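Local coordinates for putative peptide ABC-transport system periplasmic peptide-binding protein (Campylobacter jejuni, PDB 4OEV) that binds nickel(II) outside the cytoplasm for an ABC-type importer and may, like its relatives, take part in peptide transport, at residues 104-109 with 428-433; 195-198 with 202-205; 205-208 with 214-217; 388-393 with 435-440. All blocks are in the same frame, centred on the assembly; numbering follows the deposited sequence.

Overall arrangement
The four contacts form two pairs on opposite sides of the centre of the chain. Contacts 2 and 3 lie about 6 Å apart between centres and share helix 200-208, which packs on what precedes it in contact 2 and on what follows it in contact 3. Contacts 1 and 4 have centres about 12 Å apart and touch through two arginines, one in each. Their segments alternate along the chain. The centres of contacts 1 and 3 are about 42 Å apart, and the nearest atoms of contacts 3 and 4 about 13 Å. All four lie away from the nickel site of His-26, His-480 and His-481 and its oxalate.

Contact 1 (104-109 with 428-433); sequences FEDIKS and ARNTSN
Glu-105 and Arg-429 form the salt bridge that joins these segments. Arg-429 NH2 donates to Glu-105 OE2 over 3.3 Å, with an N-H...O angle of 154°. The oxygen lies close to the guanidinium plane, at its edge, and accepts through its anti lone pair. The carboxylate and guanidinium planes are 69° apart, and a single N-H meets a single oxygen. The side chains cross at about a right angle. Glu-105 is extended beyond CG, and Arg-429 bends at chi3 (-53°) to present NH2.

The bridge is only part of what holds this arginine. Its NE makes a salt bridge with Asp-391, its NH1 donates to Val-102 O, and Phe-395 gives it a cation-pi contact. Glu-105 OE2 also bonds to a glycerol, probably from the crystallisation liquor.

Next to the bridge, Asp-106 OD2 and Asn-430 ND2 are 4.5 Å apart, too far for a bond. Each side chain is held by backbone instead: Asn-430 ND2 by Pro-125 O, Asp-106 OD1 by Lys-124 N.

Asn-430 is where the chain leaves helix 419-429. Opposite it, Phe-104 to Ile-107 form a type I beta turn, closed by Ile-107 N to Phe-104 O at 3.2 Å. The turn leads into edge strand 107-114 of an antiparallel sheet, where Lys-108 and Ser-109 both face Thr-121 in a classic beta bulge.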
loop_
_atom_site.group_PDB
_atom_site.type_symbol
_atom_site.label_atom_id
_atom_site.label_comp_id
_atom_site.label_asym_id
_atom_site.label_seq_id
_atom_site.Cartn_x
_atom_site.Cartn_y
_atom_site.Cartn_z
ATOM N N PHE A 104 7.957 -6.053 13.288
ATOM C CA PHE A 104 8.710 -7.084 14.059
ATOM C C PHE A 104 9.522 -6.602 15.245
ATOM O O PHE A 104 10.131 -7.434 15.935
ATOM C CB PHE A 104 9.635 -7.840 13.102
ATOM C CG PHE A 104 8.886 -8.574 12.042
ATOM C CD1 PHE A 104 8.447 -7.905 10.897
ATOM C CD2 PHE A 104 8.546 -9.905 12.201
ATOM C CE1 PHE A 104 7.705 -8.568 9.929
ATOM C CE2 PHE A 104 7.819 -10.586 11.212
ATOM C CZ PHE A 104 7.393 -9.916 10.083
ATOM N N GLU A 105 9.518 -5.289 15.518
ATOM C CA GLU A 105 10.309 -4.717 16.620
ATOM C C GLU A 105 9.859 -5.230 17.968
ATOM O O GLU A 105 10.601 -5.188 18.958
ATOM C CB GLU A 105 10.225 -3.175 16.633
ATOM C CG GLU A 105 8.775 -2.665 16.810
ATOM C CD GLU A 105 8.681 -1.143 16.808
ATOM O OE1 GLU A 105 9.754 -0.529 17.016
ATOM O OE2 GLU A 105 7.577 -0.573 16.509
ATOM N N ASP A 106 8.626 -5.700 18.014
ATOM C CA ASP A 106 8.025 -6.108 19.255
ATOM C C ASP A 106 8.318 -7.574 19.647
ATOM O O ASP A 106 7.811 -8.077 20.657
ATOM C CB ASP A 106 6.539 -5.890 19.148
ATOM C CG ASP A 106 5.828 -6.200 20.427
ATOM O OD1 ASP A 106 6.331 -5.791 21.498
ATOM O OD2 ASP A 106 4.839 -6.959 20.356
ATOM N N ILE A 107 9.170 -8.234 18.877
ATOM C CA ILE A 107 9.553 -9.616 19.169
ATOM C C ILE A 107 10.703 -9.634 20.152
ATOM O O ILE A 107 11.761 -9.051 19.885
ATOM C CB ILE A 107 9.959 -10.331 17.904
ATOM C CG1 ILE A 107 8.737 -10.442 17.020
ATOM C CG2 ILE A 107 10.554 -11.761 18.237
ATOM C CD1 ILE A 107 9.076 -10.678 15.651
ATOM N N LYS A 108 10.496 -10.275 21.298
ATOM C CA LYS A 108 11.540 -10.355 22.289
ATOM C C LYS A 108 12.505 -11.514 22.036
ATOM O O LYS A 108 13.720 -11.329 22.103
ATOM C CB LYS A 108 10.934 -10.490 23.671
ATOM C CG LYS A 108 11.991 -10.597 24.789
ATOM C CD LYS A 108 11.297 -10.579 26.095
ATOM C CE LYS A 108 12.317 -10.669 27.223
ATOM N NZ LYS A 108 11.650 -10.468 28.531
ATOM N N SER A 109 11.960 -12.696 21.732
ATOM C CA SER A 109 12.754 -13.891 21.492
ATOM C C SER A 109 12.043 -14.851 20.544
ATOM O O SER A 109 10.797 -14.926 20.539
ATOM C CB SER A 109 13.035 -14.632 22.806
ATOM O OG SER A 109 11.798 -15.049 23.369
ATOM N N ALA A 428 -3.612 1.144 20.125
ATOM C CA ALA A 428 -4.406 0.278 19.260
ATOM C C ALA A 428 -3.668 -0.977 18.809
ATOM O O ALA A 428 -4.260 -2.039 18.719
ATOM C CB ALA A 428 -4.868 1.092 18.002
ATOM N N ARG A 429 -2.395 -0.831 18.460
ATOM C CA ARG A 429 -1.614 -1.926 17.895
ATOM C C ARG A 429 -1.099 -2.891 18.972
ATOM O O ARG A 429 -0.789 -4.073 18.681
ATOM C CB ARG A 429 -0.428 -1.357 17.073
ATOM C CG ARG A 429 0.728 -0.831 17.892
ATOM C CD ARG A 429 1.594 0.071 17.055
ATOM N NE ARG A 429 2.064 -0.518 15.787
ATOM C CZ ARG A 429 3.353 -0.816 15.541
ATOM N NH1 ARG A 429 3.737 -1.297 14.362
ATOM N NH2 ARG A 429 4.282 -0.616 16.475
ATOM N N ASN A 430 -1.012 -2.397 20.210
ATOM C CA ASN A 430 -0.537 -3.268 21.323
ATOM C C ASN A 430 -1.618 -3.710 22.309
ATOM O O ASN A 430 -1.301 -4.071 23.446
ATOM C CB ASN A 430 0.576 -2.566 22.111
ATOM C CG ASN A 430 1.816 -2.290 21.270
ATOM O OD1 ASN A 430 2.342 -1.163 21.276
ATOM N ND2 ASN A 430 2.258 -3.284 20.497
ATOM N N THR A 431 -2.885 -3.702 21.900
ATOM C CA THR A 431 -3.972 -4.219 22.746
ATOM C C THR A 431 -4.647 -5.410 22.084
ATOM O O THR A 431 -5.041 -5.319 20.911
ATOM C CB THR A 431 -5.084 -3.208 23.029
ATOM O OG1 THR A 431 -4.541 -2.032 23.655
ATOM C CG2 THR A 431 -6.143 -3.850 23.947
ATOM N N SER A 432 -4.792 -6.507 22.826
ATOM C CA SER A 432 -5.377 -7.756 22.296
ATOM C C SER A 432 -6.895 -7.731 22.089
ATOM O O SER A 432 -7.388 -8.248 21.087
ATOM C CB SER A 432 -5.033 -8.934 23.225
ATOM O OG SER A 432 -3.666 -9.273 23.078
ATOM N N ASN A 433 -7.638 -7.134 23.022
ATOM C CA ASN A 433 -9.100 -7.176 22.967
ATOM C C ASN A 433 -9.654 -6.360 21.781
ATOM O O ASN A 433 -9.385 -5.144 21.655
ATOM C CB ASN A 433 -9.682 -6.661 24.283
ATOM C CG ASN A 433 -11.192 -6.659 24.290
ATOM O OD1 ASN A 433 -11.821 -5.615 24.134
ATOM N ND2 ASN A 433 -11.786 -7.829 24.499
#

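Contact 2 (195-198 with 202-205); sequences KHIF and IASA
Beside the packing of Ile-197 on Ile-202 and Ala-203 runs a short salt bridge, from Lys-195 NZ to Glu-206 OE1. It ties the end of strand 191-196 to helix 200-208. The extended lysine chain runs past Ile-197 to the helix, and Ile-197 CD1 lies 3.5 Å from the same carboxylate oxygen, Glu-206 OE1.

Within the two segments the contact is apolar. The arrangement is consistent with the first half of a beta-alpha-beta crossover, from strand 191-196 through helix 200-208 to strand 214-216. Ile-197 sits just past the first strand, where its backbone still bonds to Val-11. It therefore meets the first turn of the helix almost at once.

Ile-197 touches with one methyl, CG2. CG1 lies beside the backbone N (chi1 -59°), which puts CG2 opposite that nitrogen, facing the helix. Ile-197 CG2 rests 3.5 Å from Ala-203 N, against the peptide itself. It also meets Ile-202 CG2 at 3.8 Å and Ala-203 CB at 4.0 Å. Thus the methyl sits in the angle between two successive helix residues. The two isoleucines cross obliquely. Ala-203 is buried and also packs on Ile-217; Ile-202 is exposed.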
loop_
_atom_site.group_PDB
_atom_site.type_symbol
_atom_site.label_atom_id
_atom_site.label_comp_id
_atom_site.label_asym_id
_atom_site.label_seq_id
_atom_site.Cartn_x
_atom_site.Cartn_y
_atom_site.Cartn_z
ATOM N N LYS A 195 5.816 -7.064 -16.336
ATOM C CA LYS A 195 6.336 -5.960 -17.101
ATOM C C LYS A 195 6.076 -4.645 -16.370
ATOM O O LYS A 195 4.981 -4.401 -15.833
ATOM C CB LYS A 195 5.700 -5.965 -18.497
ATOM C CG LYS A 195 6.385 -5.086 -19.492
ATOM C CD LYS A 195 5.873 -5.361 -20.919
ATOM C CE LYS A 195 6.482 -4.356 -21.852
ATOM N NZ LYS A 195 6.130 -4.618 -23.266
ATOM N N HIS A 196 7.101 -3.805 -16.326
ATOM C CA HIS A 196 6.990 -2.544 -15.615
ATOM C C HIS A 196 6.348 -1.481 -16.480
ATOM O O HIS A 196 7.016 -0.893 -17.330
ATOM C CB HIS A 196 8.357 -2.045 -15.160
ATOM C CG HIS A 196 8.301 -0.717 -14.448
ATOM N ND1 HIS A 196 9.201 0.297 -14.691
ATOM C CD2 HIS A 196 7.459 -0.253 -13.490
ATOM C CE1 HIS A 196 8.903 1.342 -13.929
ATOM N NE2 HIS A 196 7.852 1.032 -13.186
ATOM N N ILE A 197 5.064 -1.210 -16.256
ATOM C CA ILE A 197 4.380 -0.150 -17.034
ATOM C C ILE A 197 3.626 0.765 -16.098
ATOM O O ILE A 197 2.526 0.415 -15.632
ATOM C CB ILE A 197 3.420 -0.744 -18.100
ATOM C CG1 ILE A 197 4.189 -1.645 -19.060
ATOM C CG2 ILE A 197 2.696 0.395 -18.869
ATOM C CD1 ILE A 197 3.293 -2.352 -20.113
ATOM N N PHE A 198 4.202 1.943 -15.817
ATOM C CA PHE A 198 3.630 2.800 -14.780
ATOM C C PHE A 198 2.626 3.827 -15.328
ATOM O O PHE A 198 2.088 4.631 -14.563
ATOM C CB PHE A 198 4.761 3.479 -13.965
ATOM C CG PHE A 198 5.441 4.697 -14.627
ATOM C CD1 PHE A 198 5.398 4.935 -16.002
ATOM C CD2 PHE A 198 6.157 5.607 -13.825
ATOM C CE1 PHE A 198 6.036 6.044 -16.567
ATOM C CE2 PHE A 198 6.799 6.718 -14.383
ATOM C CZ PHE A 198 6.731 6.941 -15.764
ATOM N N ILE A 202 -0.202 3.492 -21.707
ATOM C CA ILE A 202 0.733 2.595 -22.370
ATOM C C ILE A 202 0.294 1.152 -22.146
ATOM O O ILE A 202 0.322 0.351 -23.068
ATOM C CB ILE A 202 2.189 2.828 -21.885
ATOM C CG1 ILE A 202 2.647 4.218 -22.363
ATOM C CG2 ILE A 202 3.141 1.715 -22.398
ATOM C CD1 ILE A 202 4.122 4.534 -22.136
ATOM N N ALA A 203 -0.154 0.841 -20.930
ATOM C CA ALA A 203 -0.701 -0.484 -20.635
ATOM C C ALA A 203 -1.875 -0.797 -21.553
ATOM O O ALA A 203 -2.003 -1.890 -22.072
ATOM C CB ALA A 203 -1.176 -0.553 -19.181
ATOM N N SER A 204 -2.732 0.195 -21.722
ATOM C CA SER A 204 -3.936 0.057 -22.515
ATOM C C SER A 204 -3.564 -0.351 -23.936
ATOM O O SER A 204 -4.136 -1.297 -24.542
ATOM C CB SER A 204 -4.698 1.401 -22.446
ATOM O OG SER A 204 -5.944 1.307 -23.082
ATOM N N ALA A 205 -2.552 0.322 -24.469
ATOM C CA ALA A 205 -2.100 0.064 -25.841
ATOM C C ALA A 205 -1.504 -1.308 -25.984
ATOM O O ALA A 205 -1.576 -1.918 -27.051
ATOM C CB ALA A 205 -1.097 1.076 -26.253
#

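Contact 3 (205-208 with 214-217); sequences AELK and AALI
The nearest CA atoms are those of Leu-207 and Ala-214, 6.7 Å apart. Residues 205-208 are the last turn of helix 200-208. Ala-214 and Ala-215 are almost fully extended, with phi near -160°; Leu-216 and Ile-217 keep an ordinary extended conformation. Ala-215 and Ile-217 start their side chains toward the helix, Ala-214 and Leu-216 away from it.

Leu-207 carries the contact alone on the helix side. Its CG lies opposite the carbonyl carbon (chi1 -79°), which sends the forked end toward the strand. The two methyls then divide the work. Leu-207 CD2 lies against the backbone of Ala-214, 3.7 Å from Ala-214 N. Leu-207 CD1 turns further along the strand. It meets Ile-217 CG1 at 4.0 Å, and Ile-217 CD1 at the same distance, tip to tip. It also lies 4.3 Å from Ala-215 CB.

All four touching residues are buried. Leu-207 also packs on Val-465 and Phe-225, and Ala-203, one turn earlier, touches Ala-215 and Ile-217.

Strand 214-216 pairs with strand 454-467, and the backbone of Ala-214 bonds to Ala-10. Strand 214-216 points the same way as strand 191-196, with strand 6-11 bonded to both. Helix and strand here are thus consistent with the second half of a beta-alpha-beta crossover.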
loop_
_atom_site.group_PDB
_atom_site.type_symbol
_atom_site.label_atom_id
_atom_site.label_comp_id
_atom_site.label_asym_id
_atom_site.label_seq_id
_atom_site.Cartn_x
_atom_site.Cartn_y
_atom_site.Cartn_z
ATOM N N ALA A 205 -2.552 0.322 -24.469
ATOM C CA ALA A 205 -2.100 0.064 -25.841
ATOM C C ALA A 205 -1.504 -1.308 -25.984
ATOM O O ALA A 205 -1.576 -1.918 -27.051
ATOM C CB ALA A 205 -1.097 1.076 -26.253
ATOM N N GLU A 206 -0.807 -1.759 -24.942
ATOM C CA GLU A 206 -0.157 -3.047 -25.019
ATOM C C GLU A 206 -1.167 -4.177 -24.856
ATOM O O GLU A 206 -0.976 -5.279 -25.390
ATOM C CB GLU A 206 0.986 -3.139 -24.003
ATOM C CG GLU A 206 2.136 -2.223 -24.408
ATOM C CD GLU A 206 3.483 -2.629 -23.867
ATOM O OE1 GLU A 206 3.635 -3.760 -23.352
ATOM O OE2 GLU A 206 4.412 -1.807 -23.980
ATOM N N LEU A 207 -2.265 -3.921 -24.166
ATOM C CA LEU A 207 -3.353 -4.885 -24.203
ATOM C C LEU A 207 -3.849 -4.995 -25.636
ATOM O O LEU A 207 -3.939 -6.089 -26.197
ATOM C CB LEU A 207 -4.502 -4.472 -23.284
ATOM C CG LEU A 207 -4.255 -4.780 -21.806
ATOM C CD1 LEU A 207 -5.255 -4.045 -20.902
ATOM C CD2 LEU A 207 -4.298 -6.294 -21.596
ATOM N N LYS A 208 -4.112 -3.836 -26.243
ATOM C CA LYS A 208 -4.671 -3.799 -27.591
ATOM C C LYS A 208 -3.781 -4.418 -28.641
ATOM O O LYS A 208 -4.274 -5.131 -29.508
ATOM C CB LYS A 208 -4.990 -2.349 -27.963
ATOM C CG LYS A 208 -6.241 -1.827 -27.301
ATOM C CD LYS A 208 -7.511 -2.362 -28.002
ATOM C CE LYS A 208 -8.776 -1.790 -27.342
ATOM N NZ LYS A 208 -10.061 -2.135 -28.024
ATOM N N ALA A 214 -2.668 -8.805 -19.414
ATOM C CA ALA A 214 -3.476 -8.198 -18.344
ATOM C C ALA A 214 -2.796 -6.980 -17.782
ATOM O O ALA A 214 -1.565 -6.942 -17.717
ATOM C CB ALA A 214 -3.723 -9.203 -17.213
ATOM N N ALA A 215 -3.611 -6.029 -17.324
ATOM C CA ALA A 215 -3.150 -4.821 -16.620
ATOM C C ALA A 215 -4.303 -4.213 -15.831
ATOM O O ALA A 215 -5.486 -4.391 -16.204
ATOM C CB ALA A 215 -2.599 -3.802 -17.582
ATOM N N LEU A 216 -3.995 -3.482 -14.757
ATOM C CA LEU A 216 -5.039 -2.623 -14.162
ATOM C C LEU A 216 -5.110 -1.354 -15.001
ATOM O O LEU A 216 -4.070 -0.762 -15.334
ATOM C CB LEU A 216 -4.751 -2.235 -12.710
ATOM C CG LEU A 216 -4.624 -3.396 -11.752
ATOM C CD1 LEU A 216 -4.333 -2.815 -10.309
ATOM C CD2 LEU A 216 -5.879 -4.203 -11.795
ATOM N N ILE A 217 -6.329 -0.947 -15.333
ATOM C CA ILE A 217 -6.553 0.194 -16.233
ATOM C C ILE A 217 -7.417 1.300 -15.609
ATOM O O ILE A 217 -8.537 1.046 -15.141
ATOM C CB ILE A 217 -7.229 -0.273 -17.545
ATOM C CG1 ILE A 217 -6.356 -1.284 -18.269
ATOM C CG2 ILE A 217 -7.543 0.943 -18.452
ATOM C CD1 ILE A 217 -4.940 -0.780 -18.608
#

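Contact 4 (388-393 with 435-440); sequences LDPDFH and EERKKY
Charge pairing dominates: Arg-437 grips Asp-389 end-on with two nitrogens, one to each carboxylate oxygen. Arg-437 NH1 donates to Asp-389 OD2 at 2.7 Å, with an N-H...O angle of 166°. Arg-437 NH2 donates to Asp-389 OD1 at 3.0 Å, with an angle of 158°. Both oxygens use their syn lone pairs. The carboxylate and guanidinium planes are only 13° apart, so the fork is nearly flat. The two side chains meet head-on. The arginine chain is bent at chi3, which brings its end square to the aspartate. The third nitrogen, NE, donates to Ala-428 O, so every nitrogen of this buried guanidinium has a partner.

Among the other hydrogen bonds, Asp-389 OD1 takes a second donor. Asp-391 N reaches it at 3.0 Å on the anti side, somewhat out of the carboxylate plane. The two bonds to OD1 help fix the rotation of the carboxylate. Asp-391 turns its own carboxylate to Tyr-126 OH, and its charge may add to the negative environment of Arg-437.

Packing is lighter. Pro-390 CG lies over one face of the Arg-437 guanidinium, 4.3 Å from Arg-437 NH2. Asp-391 CB lies at the edge, 4.3 Å from the same Arg-437 NH2. On the loop side, Asp-389 CB sits 4.1 Å above the Phe-392 ring, toward its rim.

Phe-392 N bonds to Asp-389 O at 3.0 Å. This closes a type I beta turn whose first residue also makes an Asx turn, and helix 434-450 holds that residue through Arg-437.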
loop_
_atom_site.group_PDB
_atom_site.type_symbol
_atom_site.label_atom_id
_atom_site.label_comp_id
_atom_site.label_asym_id
_atom_site.label_seq_id
_atom_site.Cartn_x
_atom_site.Cartn_y
_atom_site.Cartn_z
ATOM N N LEU A 388 -5.429 -5.590 4.899
ATOM C CA LEU A 388 -5.012 -6.350 6.099
ATOM C C LEU A 388 -5.223 -5.548 7.395
ATOM O O LEU A 388 -5.949 -4.550 7.397
ATOM C CB LEU A 388 -3.558 -6.782 5.940
ATOM C CG LEU A 388 -3.364 -7.617 4.680
ATOM C CD1 LEU A 388 -1.980 -8.166 4.684
ATOM C CD2 LEU A 388 -4.408 -8.724 4.528
ATOM N N ASP A 389 -4.554 -5.949 8.479
ATOM C CA ASP A 389 -4.720 -5.288 9.772
ATOM C C ASP A 389 -4.606 -3.756 9.693
ATOM O O ASP A 389 -3.735 -3.191 8.980
ATOM C CB ASP A 389 -3.696 -5.854 10.792
ATOM C CG ASP A 389 -4.017 -5.436 12.200
ATOM O OD1 ASP A 389 -3.664 -4.286 12.582
ATOM O OD2 ASP A 389 -4.704 -6.228 12.902
ATOM N N PRO A 390 -5.510 -3.053 10.388
ATOM C CA PRO A 390 -5.509 -1.579 10.305
ATOM C C PRO A 390 -4.199 -0.895 10.683
ATOM O O PRO A 390 -4.027 0.279 10.349
ATOM C CB PRO A 390 -6.602 -1.172 11.291
ATOM C CG PRO A 390 -6.820 -2.393 12.185
ATOM C CD PRO A 390 -6.626 -3.552 11.219
ATOM N N ASP A 391 -3.307 -1.589 11.382
ATOM C CA ASP A 391 -2.000 -1.040 11.728
ATOM C C ASP A 391 -1.138 -0.761 10.512
ATOM O O ASP A 391 -0.363 0.197 10.516
ATOM C CB ASP A 391 -1.247 -2.029 12.674
ATOM C CG ASP A 391 0.118 -1.465 13.189
ATOM O OD1 ASP A 391 0.148 -0.365 13.776
ATOM O OD2 ASP A 391 1.166 -2.127 13.012
ATOM N N PHE A 392 -1.249 -1.593 9.460
ATOM C CA PHE A 392 -0.179 -1.613 8.426
ATOM C C PHE A 392 -0.026 -0.345 7.561
ATOM O O PHE A 392 1.119 0.062 7.201
ATOM C CB PHE A 392 -0.389 -2.835 7.511
ATOM C CG PHE A 392 -0.083 -4.137 8.187
ATOM C CD1 PHE A 392 0.749 -4.173 9.273
ATOM C CD2 PHE A 392 -0.700 -5.319 7.773
ATOM C CE1 PHE A 392 1.026 -5.402 9.938
ATOM C CE2 PHE A 392 -0.429 -6.527 8.428
ATOM C CZ PHE A 392 0.432 -6.563 9.513
ATOM N N HIS A 393 -1.127 0.304 7.189
ATOM C CA HIS A 393 -0.906 1.586 6.506
ATOM C C HIS A 393 -1.306 2.759 7.415
ATOM O O HIS A 393 -1.668 3.830 6.964
ATOM C CB HIS A 393 -1.649 1.626 5.161
ATOM C CG HIS A 393 -0.982 0.790 4.109
ATOM N ND1 HIS A 393 -1.045 1.076 2.763
ATOM C CD2 HIS A 393 -0.177 -0.299 4.224
ATOM C CE1 HIS A 393 -0.361 0.167 2.088
ATOM N NE2 HIS A 393 0.207 -0.660 2.953
ATOM N N GLU A 435 -12.495 -5.135 20.962
ATOM C CA GLU A 435 -13.354 -3.980 21.241
ATOM C C GLU A 435 -12.538 -2.785 21.738
ATOM O O GLU A 435 -12.829 -1.613 21.428
ATOM C CB GLU A 435 -14.413 -4.352 22.274
ATOM C CG GLU A 435 -15.574 -5.126 21.695
ATOM C CD GLU A 435 -15.170 -6.545 21.262
ATOM O OE1 GLU A 435 -15.422 -6.907 20.081
ATOM O OE2 GLU A 435 -14.602 -7.289 22.107
ATOM N N GLU A 436 -11.509 -3.094 22.503
ATOM C CA GLU A 436 -10.578 -2.080 22.935
ATOM C C GLU A 436 -9.858 -1.478 21.739
ATOM O O GLU A 436 -9.739 -0.253 21.641
ATOM C CB GLU A 436 -9.564 -2.677 23.913
ATOM C CG GLU A 436 -9.906 -2.465 25.341
ATOM C CD GLU A 436 -8.712 -2.680 26.240
ATOM O OE1 GLU A 436 -8.036 -1.674 26.573
ATOM O OE2 GLU A 436 -8.435 -3.838 26.591
ATOM N N ARG A 437 -9.384 -2.340 20.838
ATOM C CA ARG A 437 -8.724 -1.907 19.603
ATOM C C ARG A 437 -9.619 -0.936 18.839
ATOM O O ARG A 437 -9.182 0.125 18.400
ATOM C CB ARG A 437 -8.402 -3.102 18.687
ATOM C CG ARG A 437 -7.223 -3.983 19.099
ATOM C CD ARG A 437 -6.659 -4.746 17.896
ATOM N NE ARG A 437 -5.639 -3.962 17.168
ATOM C CZ ARG A 437 -5.086 -4.330 16.006
ATOM N NH1 ARG A 437 -5.445 -5.477 15.433
ATOM N NH2 ARG A 437 -4.164 -3.569 15.420
ATOM N N LYS A 438 -10.898 -1.287 18.725
ATOM C CA LYS A 438 -11.810 -0.441 17.985
ATOM C C LYS A 438 -11.921 0.931 18.653
ATOM O O LYS A 438 -11.974 1.945 17.968
ATOM C CB LYS A 438 -13.158 -1.113 17.871
ATOM C CG LYS A 438 -13.102 -2.324 16.983
ATOM C CD LYS A 438 -14.480 -2.828 16.686
ATOM C CE LYS A 438 -14.400 -4.031 15.803
ATOM N NZ LYS A 438 -15.714 -4.736 15.745
ATOM N N LYS A 439 -11.897 0.949 19.983
ATOM C CA LYS A 439 -11.971 2.197 20.744
ATOM C C LYS A 439 -10.807 3.117 20.413
ATOM O O LYS A 439 -10.999 4.306 20.179
ATOM C CB LYS A 439 -11.992 1.919 22.241
ATOM C CG LYS A 439 -12.111 3.153 23.105
ATOM C CD LYS A 439 -11.542 2.877 24.518
ATOM C CE LYS A 439 -11.320 4.178 25.332
ATOM N NZ LYS A 439 -10.550 5.287 24.640
ATOM N N TYR A 440 -9.607 2.571 20.404
ATOM C CA TYR A 440 -8.407 3.339 20.117
ATOM C C TYR A 440 -8.364 3.819 18.652
ATOM O O TYR A 440 -7.938 4.953 18.350
ATOM C CB TYR A 440 -7.203 2.489 20.463
ATOM C CG TYR A 440 -7.114 2.192 21.955
ATOM C CD1 TYR A 440 -7.451 3.160 22.910
ATOM C CD2 TYR A 440 -6.695 0.953 22.404
ATOM C CE1 TYR A 440 -7.345 2.894 24.291
ATOM C CE2 TYR A 440 -6.599 0.672 23.773
ATOM C CZ TYR A 440 -6.916 1.641 24.697
ATOM O OH TYR A 440 -6.813 1.335 26.027
#